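Local structure of uncharacterized protein (Proteus penneri, 3RD4) at residues Ser60-Arg71 with Arg78-Val86. The protein is of unknown function, a small, mostly beta-stranded member of the DUF2500 family that probably assembles with other copies of itself. Numbering follows the deposited sequence.
Sequences SYQNIEPEMKGR and RFVQFETDV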
# COMPACT_ATOMS: atom_id res chain seq x y z
N SER B 60 3.04 -18.18 15.18
CA SER B 60 2.54 -17.15 16.10
C SER B 60 1.14 -16.71 15.70
O SER B 60 0.23 -16.62 16.53
CB SER B 60 3.47 -15.94 16.10
OG SER B 60 4.68 -16.24 16.77
N TYR B 61 0.97 -16.43 14.41
CA TYR B 61 -0.30 -16.01 13.85
C TYR B 61 -1.41 -16.94 14.33
O TYR B 61 -2.47 -16.51 14.75
CB TYR B 61 -0.19 -16.05 12.32
CG TYR B 61 -1.45 -15.69 11.56
CD1 TYR B 61 -1.78 -14.36 11.32
CD2 TYR B 61 -2.31 -16.69 11.09
CE1 TYR B 61 -2.95 -14.03 10.64
CE2 TYR B 61 -3.47 -16.37 10.41
CZ TYR B 61 -3.79 -15.04 10.18
OH TYR B 61 -4.94 -14.72 9.49
N GLN B 62 -1.12 -18.24 14.28
CA GLN B 62 -2.05 -19.28 14.70
C GLN B 62 -2.47 -19.22 16.16
O GLN B 62 -3.44 -19.87 16.56
CB GLN B 62 -1.43 -20.66 14.46
CG GLN B 62 -0.95 -20.93 13.04
CD GLN B 62 -1.46 -22.24 12.49
OE1 GLN B 62 -2.61 -22.33 12.05
NE2 GLN B 62 -0.62 -23.27 12.54
N ASN B 63 -1.73 -18.47 16.96
CA ASN B 63 -2.04 -18.37 18.37
C ASN B 63 -2.44 -16.99 18.82
O ASN B 63 -2.46 -16.71 20.02
CB ASN B 63 -0.84 -18.85 19.19
CG ASN B 63 -0.81 -20.35 19.33
OD1 ASN B 63 -1.70 -20.93 19.94
ND2 ASN B 63 0.21 -20.98 18.77
N ILE B 64 -2.74 -16.11 17.87
CA ILE B 64 -3.15 -14.75 18.19
C ILE B 64 -4.53 -14.45 17.63
O ILE B 64 -4.73 -14.45 16.41
CB ILE B 64 -2.15 -13.72 17.62
CG1 ILE B 64 -0.79 -13.91 18.28
CG2 ILE B 64 -2.65 -12.31 17.87
CD1 ILE B 64 0.33 -13.18 17.57
N GLU B 65 -5.48 -14.19 18.51
CA GLU B 65 -6.83 -13.88 18.07
C GLU B 65 -7.16 -12.45 18.39
O GLU B 65 -6.57 -11.85 19.27
CB GLU B 65 -7.84 -14.80 18.72
CG GLU B 65 -8.05 -16.09 17.94
CD GLU B 65 -8.34 -15.83 16.46
OE1 GLU B 65 -9.31 -15.11 16.16
OE2 GLU B 65 -7.58 -16.34 15.61
N PRO B 66 -8.11 -11.87 17.64
CA PRO B 66 -8.56 -10.48 17.83
C PRO B 66 -9.28 -10.32 19.18
O PRO B 66 -10.06 -11.19 19.58
CB PRO B 66 -9.51 -10.27 16.65
CG PRO B 66 -8.95 -11.20 15.59
CD PRO B 66 -8.64 -12.43 16.39
N GLU B 67 -9.00 -9.21 19.85
CA GLU B 67 -9.59 -8.90 21.15
C GLU B 67 -8.73 -9.34 22.35
O GLU B 67 -9.11 -9.12 23.50
CB GLU B 67 -10.99 -9.50 21.27
CG GLU B 67 -12.11 -8.49 21.07
CD GLU B 67 -13.44 -9.17 20.81
OE1 GLU B 67 -13.65 -10.30 21.33
OE2 GLU B 67 -14.28 -8.57 20.11
N MET B 68 -7.58 -9.97 22.08
CA MET B 68 -6.67 -10.37 23.15
C MET B 68 -5.91 -9.10 23.52
O MET B 68 -5.74 -8.20 22.70
CB MET B 68 -5.64 -11.40 22.66
CG MET B 68 -6.09 -12.81 22.42
SD MET B 68 -4.66 -13.82 21.83
CE MET B 68 -5.43 -15.44 21.68
N LYS B 69 -5.44 -9.02 24.77
CA LYS B 69 -4.67 -7.86 25.20
C LYS B 69 -3.42 -8.34 25.89
O LYS B 69 -3.47 -9.25 26.71
CB LYS B 69 -5.47 -6.98 26.15
CG LYS B 69 -6.70 -6.37 25.51
CD LYS B 69 -7.24 -5.19 26.31
CE LYS B 69 -8.58 -4.71 25.75
NZ LYS B 69 -9.10 -3.48 26.43
N GLY B 70 -2.29 -7.73 25.57
CA GLY B 70 -1.06 -8.16 26.22
C GLY B 70 0.16 -7.30 25.95
O GLY B 70 0.05 -6.14 25.57
N ARG B 71 1.32 -7.89 26.16
CA ARG B 71 2.56 -7.18 25.93
C ARG B 71 3.04 -7.57 24.56
O ARG B 71 2.98 -8.74 24.18
CB ARG B 71 3.60 -7.59 26.96
CG ARG B 71 3.26 -7.17 28.36
CD ARG B 71 4.36 -7.57 29.32
NE ARG B 71 4.54 -9.02 29.33
CZ ARG B 71 3.59 -9.88 29.67
NH1 ARG B 71 2.39 -9.45 30.03
NH2 ARG B 71 3.85 -11.18 29.66
N ARG B 78 10.47 -5.05 13.69
CA ARG B 78 10.19 -6.47 13.51
C ARG B 78 9.48 -7.06 14.72
O ARG B 78 9.85 -6.81 15.87
CB ARG B 78 11.51 -7.21 13.24
CG ARG B 78 11.32 -8.64 12.74
CD ARG B 78 12.66 -9.37 12.53
NE ARG B 78 13.40 -9.57 13.78
CZ ARG B 78 13.05 -10.42 14.74
NH1 ARG B 78 11.96 -11.17 14.61
NH2 ARG B 78 13.79 -10.53 15.85
N PHE B 79 8.45 -7.85 14.46
CA PHE B 79 7.70 -8.51 15.52
C PHE B 79 8.61 -9.51 16.20
O PHE B 79 9.36 -10.20 15.53
CB PHE B 79 6.50 -9.25 14.93
CG PHE B 79 5.80 -10.16 15.91
CD1 PHE B 79 4.91 -9.66 16.85
CD2 PHE B 79 5.99 -11.55 15.85
CE1 PHE B 79 4.22 -10.51 17.72
CE2 PHE B 79 5.31 -12.41 16.72
CZ PHE B 79 4.42 -11.89 17.65
N VAL B 80 8.54 -9.60 17.53
CA VAL B 80 9.38 -10.56 18.26
C VAL B 80 8.50 -11.58 18.97
O VAL B 80 8.76 -12.79 18.93
CB VAL B 80 10.27 -9.88 19.32
CG1 VAL B 80 11.19 -10.91 19.95
CG2 VAL B 80 11.08 -8.76 18.68
N GLN B 81 7.48 -11.07 19.64
CA GLN B 81 6.56 -11.91 20.37
C GLN B 81 5.38 -11.13 20.93
O GLN B 81 5.44 -9.91 21.10
CB GLN B 81 7.29 -12.60 21.53
CG GLN B 81 6.38 -13.46 22.36
CD GLN B 81 5.92 -14.67 21.59
OE1 GLN B 81 6.71 -15.58 21.35
NE2 GLN B 81 4.65 -14.69 21.19
N PHE B 82 4.31 -11.85 21.23
CA PHE B 82 3.14 -11.22 21.81
C PHE B 82 2.72 -12.07 22.98
O PHE B 82 2.34 -13.23 22.81
CB PHE B 82 1.99 -11.14 20.81
CG PHE B 82 0.69 -10.71 21.43
CD1 PHE B 82 0.59 -9.49 22.07
CD2 PHE B 82 -0.42 -11.55 21.40
CE1 PHE B 82 -0.59 -9.11 22.69
CE2 PHE B 82 -1.62 -11.18 22.01
CZ PHE B 82 -1.70 -9.95 22.66
N GLU B 83 2.81 -11.50 24.18
CA GLU B 83 2.43 -12.21 25.39
C GLU B 83 1.07 -11.73 25.85
O GLU B 83 0.88 -10.55 26.12
CB GLU B 83 3.48 -11.97 26.48
CG GLU B 83 4.91 -12.20 25.98
CD GLU B 83 5.88 -12.61 27.08
OE1 GLU B 83 6.09 -11.80 28.01
OE2 GLU B 83 6.42 -13.74 27.00
N THR B 84 0.12 -12.66 25.91
CA THR B 84 -1.24 -12.36 26.32
C THR B 84 -1.40 -12.31 27.83
O THR B 84 -1.16 -13.29 28.53
CB THR B 84 -2.23 -13.39 25.74
OG1 THR B 84 -3.53 -13.16 26.30
CG2 THR B 84 -1.76 -14.82 26.03
N ASP B 85 -1.81 -11.14 28.32
CA ASP B 85 -2.00 -10.91 29.74
C ASP B 85 -2.59 -12.11 30.46
O ASP B 85 -3.72 -12.51 30.20
CB ASP B 85 -2.91 -9.69 29.97
CG ASP B 85 -2.15 -8.50 30.53
OD1 ASP B 85 -1.06 -8.17 30.00
OD2 ASP B 85 -2.66 -7.88 31.51
N VAL B 86 -1.80 -12.67 31.37
CA VAL B 86 -2.20 -13.83 32.14
C VAL B 86 -3.61 -13.64 32.74
O VAL B 86 -4.05 -12.50 32.94
CB VAL B 86 -1.17 -14.08 33.25
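R71 and E83 form a hydrogen-bonded pair near the open end of an antiparallel beta hairpin, made by strands 69-75 and 78-84. R71 N donates a hydrogen bond to E83 O at 2.7 Å, and E83 N donates one to R71 O at 2.8 Å. Next to them, G70 and T84 make a non-hydrogen-bonded pair, and a hydrogen bond from D85 N to K69 O continues the pairing one step further. The short axes run antiparallel but strongly skewed, with 127° between their directions, and the chain before K69 curls over the hairpin through two beta turns, Y61 to I64 and E65 to M68. The arrangement illustrates how a loop leading into a hairpin can fold back to cover side chains of the outermost strand.

F82 carries the apolar side of this cover. With CG anti to the backbone N (chi1 171°), its ring lies under the curl: M68 SD comes to the ring edge, 4.0 Å from CE2, in a Met-aromatic contact, G70 N borders the same rim near CE1, and I64 CG1 packs obliquely against CD2. F82 also meets F42 of strand 34-44 and V11 of strand 4-20. Further back, S60 sits at the edge of the F79 ring, although its OG bonds to D57; I64 CD1 touches F79 too, linking the two aromatic rings. On the E65 to M68 turn, E65 N makes a weak hydrogen bond to M68 SD.

Around R71 the contact is ionic. Its chain bends at chi3 (-61°), laying a guanidinium face over E83 CB, while the poorly ordered D85 brings OD1 to the guanidinium edge in a long, loosely defined ion pair with NH1. In the hydrogen-bonded salt bridge, R71 NH2 meets E83 OE1 at 2.9 Å, from above the carboxylate plane.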